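Local coordinates for protein endoglucanase (Clostridium thermocellum, PDB 2C4X) that probably hydrolyses cellulose as a whole enzyme and here supplies its C-terminal PKD domain and CBM44, a carbohydrate-binding module that recognises beta-glucan chains including xyloglucan, at residues G111-S116 with R136-T141; V125-K130 with T244-A249; I233-Q236 with E242-I245. The protein carries 1 engineered substitution. One frame throughout, in Å; residues are numbered along the deposited sequence.

In the fold
After the PKD domain that begins this construct, all three contacts fall in the C-terminal CBM44 module. Interaction 1 closes a short loop of chain, with strand 120-127 inside it, and joins edge strand 114-117 of one sheet to strand 137-145 of the other. Interaction 2 starts within that loop and ends far along the chain, so the two cross; it stays in one sheet, spanning strand 137-145 to reach strand 241-251. Interaction 3 follows interaction 1 in series and links consecutive strands 229-238 and 241-251 across the sandwich. It ends on the strand used by interaction 2, sharing T244 and I245. Interactions 1 and 2 each give a ligand to the same calcium ion.

Interaction 1: G111-S116 with R136-T141; sequences GGFTTS and RGLKWT. With CA (calcium ion), chain C.
A water molecule joins the two sheets here, just beside the place where T115 meets W140. It accepts from W140 NE1 at 3.0 Å, lying in the plane of the indole at its edge, and it donates to S116 O, also 3.0 Å away. The indole N-H thus has a water as its acceptor, and the water passes the link on to the backbone of the facing strand. Next to the water, T115 CG2 comes up obliquely to the pyrrole part of the indole, 3.9 Å from W140 NE1 and about as far from W140 CD1. T115 holds OG1 between its backbone N and carbonyl carbon (chi1 57°), which turns the methyl toward the tryptophan while OG1 bonds to G122 O of the next strand. The two side chains run past each other in opposite directions.

Two residues back along each segment the contact becomes purely apolar. L138 CD1 sits 4.1 Å from F113 CB and leans obliquely toward the root of the phenyl ring, the two side chains crossing at about a right angle. L154 packs on F113, L152 touches both T115 and W140, and F105 and L110 close over L138. Ahead of L138, R136 O binds a calcium ion at 2.4 Å, with D99, N104, E106, K133 and D248 as the other protein ligands. Edge strand 114-117 of one sheet faces strand 137-145 of the other, 8.7 Å between the CA atoms of T115 and W140, in the largely buried interior of the CBM44 beta-sandwich.

Interaction 2: V125-K130 with T244-A249; sequences VNTTEK and TIYVDA. With CA (calcium ion), chain C.
An ST turn at the end of edge strand 120-127 sets T127, E129 and K130 around Y246 of strand 241-251. T127 OG1 accepts from E129 N at 2.9 Å in a nearly straight bond, 163° at the hydrogen. With that hydroxyl anti to the backbone N (chi1 -173°), T127 CG2 is left facing the tyrosine and meets the edge of the ring, 4.0 Å from Y246 CD2.

K130 provides the broadest touch. Its aliphatic chain crosses the ring at about a right angle and lies over one face, making a CH-pi contact in which K130 CD is 3.8 Å from the centroid of the Y246 ring and 19° off the normal. K130 CB reaches the near side at Y246 CD2 (3.7 Å), and K130 CE still borders Y246 CE1 (3.6 Å) before the chain bends at its last torsion and carries NZ away from the ring.

Strand 137-145 lies between these two strands in an antiparallel sheet of the CBM44 beta-sandwich, so the contact bridges it. K139 of that middle strand touches both T127 and Y246. Y246 stands on the outer face of the sheet, alongside W212, whereas I245 and V247 on the same strand point inward onto strand 229-238.

At the phenolic end, E129 OE1 lies near the ring plane, 3.4 Å from Y246 OH, a weak hydrogen bond at most; the firmer partner of this carboxylate is K139 NZ, with which it forms a salt bridge. Two residues beyond Y246, the carboxylate of D248 grips the calcium ion with both oxygens, OD1 at 2.6 Å and OD2 at 2.5 Å, and R136 O is bound to the same ion.

Interaction 3: I233-Q236 with E242-I245; sequences IQVQ and EFTI. With EDO (1,2-ethanediol), chain F.
V235 puts one methyl on each of two neighbours from the opposite sheet. V235 CG2 comes within 3.7 Å of I245 CD1, the two side chains sliding past each other in opposite directions, while V235 CG1 reaches the far end of the phenyl ring of F243, 4.0 Å from CZ and 4.1 Å from CE2. The approach to the ring is oblique. The valine torsion decides which methyl meets which partner: with CG1 anti to the backbone N (chi1 175°), CG1 goes to F243 and CG2 to I245.

F243 and I245 also touch along their strand: F243 CG lies between its backbone N and carbonyl carbon (chi1 58°), and I245 CD1 meets the ring edge in plane, so the isoleucine tip touches both the valine and the ring. Farther out, W140 packs on V235 from strand 137-145, I178 touches both V235 and F243, and I181 adds to the valine side. I170 and P173 border I245, while A176 and P177 flank F243.

On the other side of strand 229-238, Q234 faces away from this apolar cluster. Its OE1 bonds to Q182 NE2, and its NE2 gives a weak bond to O2 of a 1,2-ethanediol (3.1 Å), probably a crystallisation additive.

Strands 229-238 and 241-251 follow one another in the chain yet belong to different sheets, so the short link between them forms a beta-arch instead of a hairpin, and their inward side chains meet as facing layers in the core of the CBM44 beta-sandwich.

Interaction 1: G111-S116 with R136-T141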
# COMPACT_ATOMS: atom_id res chain seq x y z
N GLY A 111 -6.60 -3.22 -18.18
CA GLY A 111 -5.21 -2.77 -18.08
C GLY A 111 -4.22 -3.71 -18.74
O GLY A 111 -3.04 -3.75 -18.35
N GLY A 112 -4.68 -4.47 -19.73
CA GLY A 112 -3.83 -5.43 -20.42
C GLY A 112 -3.82 -6.83 -19.80
O GLY A 112 -3.23 -7.75 -20.37
N PHE A 113 -4.48 -6.99 -18.66
CA PHE A 113 -4.55 -8.28 -17.97
C PHE A 113 -5.37 -9.34 -18.71
O PHE A 113 -6.43 -9.05 -19.28
CB PHE A 113 -5.04 -8.11 -16.53
CG PHE A 113 -3.96 -7.63 -15.58
CD1 PHE A 113 -3.64 -6.28 -15.47
CD2 PHE A 113 -3.26 -8.55 -14.80
CE1 PHE A 113 -2.64 -5.84 -14.60
CE2 PHE A 113 -2.25 -8.13 -13.93
CZ PHE A 113 -1.95 -6.77 -13.83
N THR A 114 -4.85 -10.57 -18.71
CA THR A 114 -5.52 -11.71 -19.36
C THR A 114 -5.56 -12.89 -18.39
O THR A 114 -4.96 -12.83 -17.32
CB THR A 114 -4.80 -12.14 -20.66
OG1 THR A 114 -3.46 -12.53 -20.37
CG2 THR A 114 -4.77 -11.01 -21.69
N THR A 115 -6.24 -13.96 -18.77
CA THR A 115 -6.27 -15.16 -17.93
C THR A 115 -5.76 -16.39 -18.67
O THR A 115 -5.79 -16.46 -19.90
CB THR A 115 -7.68 -15.43 -17.38
OG1 THR A 115 -8.59 -15.55 -18.48
CG2 THR A 115 -8.15 -14.31 -16.45
N SER A 116 -5.26 -17.35 -17.91
CA SER A 116 -4.96 -18.67 -18.43
C SER A 116 -5.04 -19.68 -17.29
O SER A 116 -5.14 -19.30 -16.12
CB SER A 116 -3.57 -18.71 -19.09
OG SER A 116 -2.58 -18.11 -18.29
N ARG A 136 -13.36 1.10 -8.68
CA ARG A 136 -13.22 -0.07 -9.55
C ARG A 136 -12.00 -0.94 -9.26
O ARG A 136 -11.05 -0.49 -8.63
CB ARG A 136 -13.20 0.37 -11.02
CG ARG A 136 -14.49 1.00 -11.50
CD ARG A 136 -14.40 1.41 -12.95
NE ARG A 136 -15.72 1.76 -13.45
CZ ARG A 136 -16.57 0.90 -14.01
NH1 ARG A 136 -16.25 -0.38 -14.16
NH2 ARG A 136 -17.76 1.34 -14.42
N GLY A 137 -12.06 -2.19 -9.71
CA GLY A 137 -10.95 -3.12 -9.63
C GLY A 137 -11.22 -4.26 -10.60
O GLY A 137 -12.09 -4.14 -11.47
N LEU A 138 -10.49 -5.36 -10.45
CA LEU A 138 -10.73 -6.56 -11.26
C LEU A 138 -11.51 -7.59 -10.47
O LEU A 138 -11.37 -7.71 -9.24
CB LEU A 138 -9.42 -7.17 -11.77
CG LEU A 138 -8.60 -6.36 -12.78
CD1 LEU A 138 -7.39 -7.16 -13.28
CD2 LEU A 138 -9.47 -5.88 -13.96
N LYS A 139 -12.35 -8.33 -11.18
CA LYS A 139 -13.10 -9.44 -10.62
C LYS A 139 -12.71 -10.67 -11.42
O LYS A 139 -12.97 -10.76 -12.62
CB LYS A 139 -14.60 -9.17 -10.72
CG LYS A 139 -15.49 -10.28 -10.20
CD LYS A 139 -16.96 -9.94 -10.45
CE LYS A 139 -17.85 -11.13 -10.18
NZ LYS A 139 -19.30 -10.78 -10.28
N TRP A 140 -12.07 -11.62 -10.74
CA TRP A 140 -11.46 -12.77 -11.39
C TRP A 140 -12.16 -14.03 -10.91
O TRP A 140 -12.03 -14.43 -9.75
CB TRP A 140 -9.96 -12.80 -11.07
CG TRP A 140 -9.14 -13.98 -11.58
CD1 TRP A 140 -9.35 -14.71 -12.72
CD2 TRP A 140 -7.96 -14.52 -10.97
NE1 TRP A 140 -8.37 -15.69 -12.84
CE2 TRP A 140 -7.51 -15.59 -11.78
CE3 TRP A 140 -7.23 -14.20 -9.80
CZ2 TRP A 140 -6.37 -16.35 -11.46
CZ3 TRP A 140 -6.09 -14.95 -9.49
CH2 TRP A 140 -5.67 -16.01 -10.31
N THR A 141 -12.93 -14.65 -11.81
CA THR A 141 -13.70 -15.84 -11.46
C THR A 141 -13.06 -17.08 -12.06
O THR A 141 -12.88 -17.18 -13.27
CB THR A 141 -15.18 -15.71 -11.91
OG1 THR A 141 -15.74 -14.49 -11.40
CG2 THR A 141 -16.01 -16.89 -11.39
CA CA C . -9.17 0.87 -8.00
O HOH W 1 -7.26 -17.53 -14.88

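Interaction 2: V125-K130 with T244-A249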
# COMPACT_ATOMS: atom_id res chain seq x y z
N VAL A 125 -13.11 -9.52 -15.28
CA VAL A 125 -13.82 -8.31 -15.69
C VAL A 125 -13.45 -7.14 -14.79
O VAL A 125 -13.04 -7.34 -13.64
CB VAL A 125 -15.37 -8.48 -15.67
CG1 VAL A 125 -15.82 -9.61 -16.59
CG2 VAL A 125 -15.90 -8.68 -14.24
N ASN A 126 -13.58 -5.93 -15.32
CA ASN A 126 -13.51 -4.72 -14.52
C ASN A 126 -14.84 -4.50 -13.79
O ASN A 126 -15.90 -4.45 -14.42
CB ASN A 126 -13.14 -3.51 -15.39
CG ASN A 126 -12.93 -2.25 -14.57
OD1 ASN A 126 -13.85 -1.77 -13.92
ND2 ASN A 126 -11.72 -1.70 -14.61
N THR A 127 -14.76 -4.37 -12.47
CA THR A 127 -15.95 -4.40 -11.61
C THR A 127 -16.07 -3.20 -10.67
O THR A 127 -15.07 -2.58 -10.32
CB THR A 127 -15.98 -5.71 -10.76
OG1 THR A 127 -17.23 -5.80 -10.06
CG2 THR A 127 -14.84 -5.74 -9.74
N THR A 128 -17.30 -2.88 -10.28
CA THR A 128 -17.56 -1.91 -9.22
C THR A 128 -18.04 -2.62 -7.94
O THR A 128 -18.30 -1.96 -6.93
CB THR A 128 -18.63 -0.85 -9.63
OG1 THR A 128 -19.84 -1.51 -10.02
CG2 THR A 128 -18.13 0.02 -10.79
N GLU A 129 -18.15 -3.95 -7.98
CA GLU A 129 -18.68 -4.73 -6.86
C GLU A 129 -17.81 -4.65 -5.61
O GLU A 129 -18.31 -4.49 -4.50
CB GLU A 129 -18.92 -6.19 -7.27
CG GLU A 129 -20.12 -6.38 -8.19
CD GLU A 129 -20.23 -7.79 -8.79
OE1 GLU A 129 -19.43 -8.68 -8.43
OE2 GLU A 129 -21.14 -7.99 -9.62
N LYS A 130 -16.49 -4.78 -5.82
CA LYS A 130 -15.50 -4.59 -4.77
C LYS A 130 -14.29 -3.86 -5.35
O LYS A 130 -13.86 -4.15 -6.47
CB LYS A 130 -15.04 -5.93 -4.19
CG LYS A 130 -16.08 -6.69 -3.40
CD LYS A 130 -15.47 -7.91 -2.70
CE LYS A 130 -16.56 -8.92 -2.31
NZ LYS A 130 -17.54 -8.36 -1.32
N THR A 244 -14.36 -16.56 -6.68
CA THR A 244 -14.08 -15.24 -7.22
C THR A 244 -13.09 -14.46 -6.37
O THR A 244 -13.31 -14.23 -5.17
CB THR A 244 -15.38 -14.42 -7.48
OG1 THR A 244 -16.15 -15.09 -8.48
CG2 THR A 244 -15.06 -13.02 -7.98
N ILE A 245 -12.00 -14.06 -7.01
CA ILE A 245 -10.96 -13.25 -6.39
C ILE A 245 -11.05 -11.84 -6.94
O ILE A 245 -11.35 -11.65 -8.12
CB ILE A 245 -9.57 -13.89 -6.63
CG1 ILE A 245 -9.39 -15.11 -5.72
CG2 ILE A 245 -8.44 -12.87 -6.41
CD1 ILE A 245 -8.41 -16.12 -6.25
N TYR A 246 -10.84 -10.85 -6.08
CA TYR A 246 -10.79 -9.46 -6.50
C TYR A 246 -9.36 -8.93 -6.38
O TYR A 246 -8.64 -9.27 -5.43
CB TYR A 246 -11.77 -8.60 -5.70
CG TYR A 246 -13.21 -9.01 -5.87
CD1 TYR A 246 -13.75 -10.05 -5.11
CD2 TYR A 246 -14.03 -8.38 -6.79
CE1 TYR A 246 -15.08 -10.44 -5.26
CE2 TYR A 246 -15.36 -8.76 -6.95
CZ TYR A 246 -15.88 -9.79 -6.18
OH TYR A 246 -17.20 -10.17 -6.32
N VAL A 247 -8.97 -8.12 -7.35
CA VAL A 247 -7.61 -7.59 -7.44
C VAL A 247 -7.69 -6.11 -7.78
O VAL A 247 -8.40 -5.71 -8.70
CB VAL A 247 -6.76 -8.30 -8.53
CG1 VAL A 247 -5.35 -7.73 -8.58
CG2 VAL A 247 -6.73 -9.82 -8.31
N ASP A 248 -6.95 -5.29 -7.04
CA ASP A 248 -6.98 -3.84 -7.26
C ASP A 248 -5.74 -3.19 -6.71
O ASP A 248 -5.07 -3.77 -5.85
CB ASP A 248 -8.22 -3.21 -6.59
CG ASP A 248 -8.47 -1.78 -7.06
OD1 ASP A 248 -7.99 -1.41 -8.16
OD2 ASP A 248 -9.16 -1.01 -6.35
N ALA A 249 -5.46 -2.00 -7.21
CA ALA A 249 -4.46 -1.09 -6.64
C ALA A 249 -3.07 -1.73 -6.54
O ALA A 249 -2.40 -1.62 -5.50
CB ALA A 249 -4.94 -0.56 -5.28
CA CA C . -9.17 0.87 -8.00

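Interaction 3: I233-Q236 with E242-I245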
# COMPACT_ATOMS: atom_id res chain seq x y z
N ILE A 233 -0.91 -12.94 -10.84
CA ILE A 233 -1.25 -13.70 -9.66
C ILE A 233 -1.58 -15.11 -10.10
O ILE A 233 -2.34 -15.32 -11.06
CB ILE A 233 -2.42 -13.06 -8.87
CG1 ILE A 233 -2.06 -11.63 -8.46
CG2 ILE A 233 -2.78 -13.90 -7.64
CD1 ILE A 233 -3.26 -10.76 -8.22
N GLN A 234 -0.98 -16.08 -9.41
CA GLN A 234 -1.24 -17.49 -9.66
C GLN A 234 -1.98 -18.10 -8.47
O GLN A 234 -1.64 -17.83 -7.31
CB GLN A 234 0.07 -18.24 -9.90
CG GLN A 234 -0.12 -19.67 -10.38
CD GLN A 234 1.19 -20.41 -10.59
OE1 GLN A 234 1.84 -20.81 -9.63
NE2 GLN A 234 1.55 -20.61 -11.85
N VAL A 235 -2.98 -18.92 -8.77
CA VAL A 235 -3.68 -19.71 -7.76
C VAL A 235 -3.49 -21.20 -8.04
O VAL A 235 -3.60 -21.64 -9.18
CB VAL A 235 -5.19 -19.36 -7.72
CG1 VAL A 235 -5.93 -20.27 -6.78
CG2 VAL A 235 -5.38 -17.95 -7.27
N GLN A 236 -3.18 -21.97 -6.99
CA GLN A 236 -3.14 -23.43 -7.09
C GLN A 236 -4.47 -23.98 -6.60
O GLN A 236 -4.88 -23.72 -5.46
CB GLN A 236 -1.97 -24.01 -6.29
CG GLN A 236 -1.78 -25.53 -6.47
CD GLN A 236 -1.01 -26.18 -5.33
OE1 GLN A 236 -0.17 -25.55 -4.68
NE2 GLN A 236 -1.29 -27.46 -5.08
N GLU A 242 -16.06 -23.31 -8.11
CA GLU A 242 -15.99 -21.97 -8.66
C GLU A 242 -15.81 -20.95 -7.53
O GLU A 242 -16.48 -21.03 -6.50
CB GLU A 242 -17.24 -21.66 -9.48
CG GLU A 242 -17.17 -20.36 -10.30
CD GLU A 242 -18.45 -20.10 -11.10
OE1 GLU A 242 -19.50 -20.70 -10.78
OE2 GLU A 242 -18.40 -19.29 -12.05
N PHE A 243 -14.89 -20.01 -7.73
CA PHE A 243 -14.58 -18.98 -6.74
C PHE A 243 -14.18 -17.66 -7.40
O PHE A 243 -13.71 -17.64 -8.55
CB PHE A 243 -13.50 -19.46 -5.76
CG PHE A 243 -12.20 -19.86 -6.41
CD1 PHE A 243 -12.01 -21.15 -6.90
CD2 PHE A 243 -11.15 -18.96 -6.52
CE1 PHE A 243 -10.82 -21.53 -7.51
CE2 PHE A 243 -9.95 -19.32 -7.13
CZ PHE A 243 -9.78 -20.62 -7.61
N THR A 244 -14.36 -16.56 -6.68
CA THR A 244 -14.08 -15.24 -7.22
C THR A 244 -13.09 -14.46 -6.37
O THR A 244 -13.31 -14.23 -5.17
CB THR A 244 -15.38 -14.42 -7.48
OG1 THR A 244 -16.15 -15.09 -8.48
CG2 THR A 244 -15.06 -13.02 -7.98
N ILE A 245 -12.00 -14.06 -7.01
CA ILE A 245 -10.96 -13.25 -6.39
C ILE A 245 -11.05 -11.84 -6.94
O ILE A 245 -11.35 -11.65 -8.12
CB ILE A 245 -9.57 -13.89 -6.63
CG1 ILE A 245 -9.39 -15.11 -5.72
CG2 ILE A 245 -8.44 -12.87 -6.41
CD1 ILE A 245 -8.41 -16.12 -6.25
C1 EDO F . 2.32 -19.60 -15.44
O1 EDO F . 2.08 -18.27 -15.91
C2 EDO F . 3.69 -19.68 -14.79
O2 EDO F . 3.78 -20.87 -14.00